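Local coordinates for phosphatidylglycerophosphatase and protein-tyrosine phosphatase 1 (Mus musculus, PDB 3RGO), which removes the terminal phosphate of phosphatidylglycerophosphate to give phosphatidylglycerol, a step on the mitochondrial pathway to cardiolipin, at residues C45-S48 and K49-K52; H147-I150 and T151-A155. All coordinates share one frame; numbering follows the deposited sequence.

Overall arrangement
Both contacts are local, each made along one continuous piece of chain, and they sit on opposite sides of the chain's centre, their own centres about 35 Å apart. Interaction 1 is the partly buried start of helix 48-53, where T47 caps the helix and N46 packs on the W51 indole. Interaction 2 is the exposed last stretch of helix 137-154, largely surface apart from buried I150. At the helix start, side chains of T47 and E50 supply the acceptors for N-H groups. Near the other helix's end the backbone pairs with itself and T151 adds its hydroxyl to a carbonyl, with E149 and R153 forming at most a long, uncertain salt bridge beside helix 72-88.

Interaction 1 of 2, residues C45-S48 and K49-K52; sequences CNTS and KEWK
The indole of W51, on the first turn of helix 48-53 beside the T47-E50 capping box, carries N46 on one face and has S48 CA at its edge, near the ring plane. N46 CB stands almost straight over the five-membered ring, 3.6 Å from its centroid and 13° off the normal, a CH-pi contact. Further across that face N46 ND2 lies 3.4 Å above the ring plane, with the amide tipped 73° from the indole plane, upright rather than stacked. ND2 also hydrogen-bonds to T20 OG1, which fixes the amide over the ring. In the capping box T47 is the N-cap and E50 its reciprocal partner. T47 OG1 accepts from E50 N at 3.1 Å, while E50 OE1 takes T47 N at 2.9 Å through its anti lone pair; OG1 also gives OE1 a weak bond. With chi1 at 55°, OG1 is set between its own backbone N and carbonyl carbon, facing the first turn. E50 extends beyond CG, carrying its carboxylate back past T47 OG1 to the loop. K49 bends at chi2 and wraps its aliphatic chain round the same hydroxyl. The backbone turn follows, W51 N bonding to T47 O and K52 N to S48 O. W51 also touches Q58 of strand 57-61, so its side chain joins loop, helix and sheet edge in this dual-specificity phosphatase domain. With an alanine here the indole is gone, and the N46 amide would probably lose its support and a gap would be likely to open toward strand 57-61. T47 O, already bonded to W51 N, lies obliquely off the indole, 3.1 Å from W51 CD1.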
loop_
_atom_site.group_PDB
_atom_site.type_symbol
_atom_site.label_atom_id
_atom_site.label_comp_id
_atom_site.label_asym_id
_atom_site.label_seq_id
_atom_site.Cartn_x
_atom_site.Cartn_y
_atom_site.Cartn_z
ATOM N N CYS A 45 0.108 15.407 8.262
ATOM C CA CYS A 45 -0.482 14.879 7.041
ATOM C C CYS A 45 -1.817 15.532 6.706
ATOM O O CYS A 45 -2.449 16.163 7.558
ATOM C CB CYS A 45 -0.677 13.368 7.173
ATOM S SG CYS A 45 0.791 12.493 7.741
ATOM N N ASN A 46 -2.237 15.375 5.455
ATOM C CA ASN A 46 -3.567 15.792 5.045
ATOM C C ASN A 46 -4.629 15.029 5.816
ATOM O O ASN A 46 -4.436 13.871 6.183
ATOM C CB ASN A 46 -3.778 15.541 3.551
ATOM C CG ASN A 46 -2.964 16.468 2.681
ATOM O OD1 ASN A 46 -2.458 17.489 3.142
ATOM N ND2 ASN A 46 -2.840 16.120 1.407
ATOM N N THR A 47 -5.752 15.688 6.063
ATOM C CA THR A 47 -6.946 14.995 6.501
ATOM C C THR A 47 -7.529 14.345 5.259
ATOM O O THR A 47 -6.998 14.516 4.159
ATOM C CB THR A 47 -7.969 15.975 7.060
ATOM O OG1 THR A 47 -8.234 16.981 6.076
ATOM C CG2 THR A 47 -7.430 16.639 8.318
ATOM N N SER A 48 -8.619 13.606 5.420
ATOM C CA SER A 48 -9.267 12.983 4.274
ATOM C C SER A 48 -9.836 14.044 3.339
ATOM O O SER A 48 -9.854 13.866 2.119
ATOM C CB SER A 48 -10.374 12.033 4.727
ATOM O OG SER A 48 -10.965 11.396 3.609
ATOM N N LYS A 49 -10.299 15.147 3.919
ATOM C CA LYS A 49 -10.868 16.241 3.142
ATOM C C LYS A 49 -9.799 17.013 2.372
ATOM O O LYS A 49 -10.020 17.414 1.233
ATOM C CB LYS A 49 -11.678 17.183 4.040
ATOM C CG LYS A 49 -11.210 17.220 5.485
ATOM C CD LYS A 49 -10.830 18.630 5.923
ATOM C CE LYS A 49 -10.334 18.643 7.362
ATOM N NZ LYS A 49 -9.847 19.987 7.780
ATOM N N GLU A 50 -8.639 17.213 2.990
ATOM C CA GLU A 50 -7.529 17.868 2.305
ATOM C C GLU A 50 -7.047 17.019 1.128
ATOM O O GLU A 50 -6.488 17.536 0.159
ATOM C CB GLU A 50 -6.386 18.171 3.277
ATOM C CG GLU A 50 -6.711 19.289 4.269
ATOM C CD GLU A 50 -5.609 19.517 5.283
ATOM O OE1 GLU A 50 -5.158 18.537 5.912
ATOM O OE2 GLU A 50 -5.199 20.684 5.460
ATOM N N TRP A 51 -7.276 15.714 1.206
ATOM C CA TRP A 51 -6.997 14.845 0.071
ATOM C C TRP A 51 -8.042 15.036 -1.033
ATOM O O TRP A 51 -7.698 15.149 -2.211
ATOM C CB TRP A 51 -6.943 13.376 0.501
ATOM C CG TRP A 51 -5.652 12.959 1.154
ATOM C CD1 TRP A 51 -5.493 12.464 2.418
ATOM C CD2 TRP A 51 -4.343 12.986 0.569
ATOM N NE1 TRP A 51 -4.168 12.182 2.655
ATOM C CE2 TRP A 51 -3.442 12.493 1.536
ATOM C CE3 TRP A 51 -3.847 13.376 -0.679
ATOM C CZ2 TRP A 51 -2.074 12.383 1.294
ATOM C CZ3 TRP A 51 -2.488 13.268 -0.915
ATOM C CH2 TRP A 51 -1.617 12.774 0.067
ATOM N N LYS A 52 -9.316 15.059 -0.649
ATOM C CA LYS A 52 -10.395 15.293 -1.605
ATOM C C LYS A 52 -10.139 16.563 -2.411
ATOM O O LYS A 52 -10.254 16.563 -3.638
ATOM C CB LYS A 52 -11.745 15.410 -0.895
ATOM C CG LYS A 52 -12.255 14.124 -0.265
ATOM C CD LYS A 52 -13.715 14.270 0.150
ATOM C CE LYS A 52 -13.927 15.518 0.999
ATOM N NZ LYS A 52 -15.362 15.732 1.339
#

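Interaction 2 of 2, residues H147-I150 and T151-A155; sequences HKEI and TARAA
T151 OG1 and H147 O meet at 2.8 Å, a hydroxyl-to-carbonyl bond across one turn of helix 137-154. The same oxygen takes T151 N, at 3.1 Å in the usual i to i+4 pattern of an alpha-helix, so two donors from one residue grip H147 O from opposite faces of its carbonyl plane. T151 chi1 is -55°, placing OG1 beside its own backbone N and turning it back along the helix to the preceding turn. The hydroxyl also passes over one face of the H147 imidazole, 4.3 Å above the plane and centred on it. The remaining carbonyls of the turn are each matched by an amide four residues on: K148 O by A152 N at 3.1 Å, E149 O by R153 N at 2.9 Å and I150 O by A154 N at 3.0 Å. Buried I150 turns its side chain to H76 of helix 72-88 and Q113 of helix 102-115, seating the helix against both. H147 likewise touches I112 of helix 102-115. Beside helix 72-88, E149 and R153 run side by side, pointing the same way, and both touch H76. Their charges make only a long salt bridge, whose exact geometry is uncertain because the position of E149 OE1 is less sure. R153 bends at chi3, bringing the guanidinium alongside the E149 stem, with R153 NH2 3.5 Å from E149 CB.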
loop_
_atom_site.group_PDB
_atom_site.type_symbol
_atom_site.label_atom_id
_atom_site.label_comp_id
_atom_site.label_asym_id
_atom_site.label_seq_id
_atom_site.Cartn_x
_atom_site.Cartn_y
_atom_site.Cartn_z
ATOM N N HIS A 147 -1.705 -15.346 -0.574
ATOM C CA HIS A 147 -1.227 -16.052 -1.757
ATOM C C HIS A 147 -2.097 -17.269 -2.088
ATOM O O HIS A 147 -2.408 -17.521 -3.250
ATOM C CB HIS A 147 0.229 -16.476 -1.557
ATOM C CG HIS A 147 0.860 -17.076 -2.776
ATOM N ND1 HIS A 147 1.266 -18.391 -2.832
ATOM C CD2 HIS A 147 1.151 -16.540 -3.984
ATOM C CE1 HIS A 147 1.784 -18.639 -4.023
ATOM N NE2 HIS A 147 1.727 -17.531 -4.740
ATOM N N LYS A 148 -2.490 -18.018 -1.063
ATOM C CA LYS A 148 -3.362 -19.172 -1.258
ATOM C C LYS A 148 -4.749 -18.776 -1.759
ATOM O O LYS A 148 -5.324 -19.453 -2.614
ATOM C CB LYS A 148 -3.486 -19.972 0.041
ATOM C CG LYS A 148 -2.203 -20.651 0.482
ATOM C CD LYS A 148 -2.419 -21.454 1.756
ATOM C CE LYS A 148 -1.125 -22.090 2.235
ATOM N NZ LYS A 148 -1.336 -22.929 3.448
ATOM N N GLU A 149 -5.289 -17.689 -1.214
ATOM C CA GLU A 149 -6.607 -17.200 -1.609
ATOM C C GLU A 149 -6.603 -16.701 -3.048
ATOM O O GLU A 149 -7.547 -16.945 -3.806
ATOM C CB GLU A 149 -7.076 -16.079 -0.680
ATOM C CG GLU A 149 -7.460 -16.546 0.714
ATOM C CD GLU A 149 -8.094 -15.441 1.538
ATOM O OE1 GLU A 149 -7.923 -14.263 1.174
ATOM O OE2 GLU A 149 -8.762 -15.747 2.546
ATOM N N ILE A 150 -5.534 -16.001 -3.411
ATOM C CA ILE A 150 -5.366 -15.478 -4.762
ATOM C C ILE A 150 -5.337 -16.605 -5.782
ATOM O O ILE A 150 -5.966 -16.518 -6.840
ATOM C CB ILE A 150 -4.058 -14.662 -4.885
ATOM C CG1 ILE A 150 -4.196 -13.327 -4.150
ATOM C CG2 ILE A 150 -3.678 -14.465 -6.345
ATOM C CD1 ILE A 150 -5.556 -12.680 -4.296
ATOM N N THR A 151 -4.607 -17.664 -5.455
ATOM C CA THR A 151 -4.495 -18.825 -6.327
ATOM C C THR A 151 -5.842 -19.531 -6.506
ATOM O O THR A 151 -6.209 -19.919 -7.617
ATOM C CB THR A 151 -3.462 -19.825 -5.772
ATOM O OG1 THR A 151 -2.213 -19.152 -5.564
ATOM C CG2 THR A 151 -3.262 -20.982 -6.739
ATOM N N ALA A 152 -6.576 -19.687 -5.408
ATOM C CA ALA A 152 -7.864 -20.373 -5.437
ATOM C C ALA A 152 -8.922 -19.568 -6.190
ATOM O O ALA A 152 -9.810 -20.137 -6.827
ATOM C CB ALA A 152 -8.332 -20.684 -4.023
ATOM N N ARG A 153 -8.830 -18.245 -6.114
ATOM C CA ARG A 153 -9.762 -17.388 -6.834
ATOM C C ARG A 153 -9.427 -17.427 -8.318
ATOM O O ARG A 153 -10.313 -17.333 -9.173
ATOM C CB ARG A 153 -9.706 -15.954 -6.306
ATOM C CG ARG A 153 -11.070 -15.292 -6.161
ATOM C CD ARG A 153 -10.961 -13.936 -5.477
ATOM N NE ARG A 153 -10.160 -13.995 -4.255
ATOM C CZ ARG A 153 -10.640 -14.317 -3.058
ATOM N NH1 ARG A 153 -11.925 -14.614 -2.913
ATOM N NH2 ARG A 153 -9.836 -14.346 -2.004
ATOM N N ALA A 154 -8.139 -17.583 -8.614
ATOM C CA ALA A 154 -7.662 -17.676 -9.989
ATOM C C ALA A 154 -8.144 -18.956 -10.671
ATOM O O ALA A 154 -8.431 -18.956 -11.870
ATOM C CB ALA A 154 -6.140 -17.589 -10.032
ATOM N N ALA A 155 -8.240 -20.041 -9.906
ATOM C CA ALA A 155 -8.675 -21.329 -10.452
ATOM C C ALA A 155 -10.171 -21.358 -10.775
ATOM O O ALA A 155 -10.649 -22.256 -11.473
ATOM C CB ALA A 155 -8.310 -22.467 -9.503
#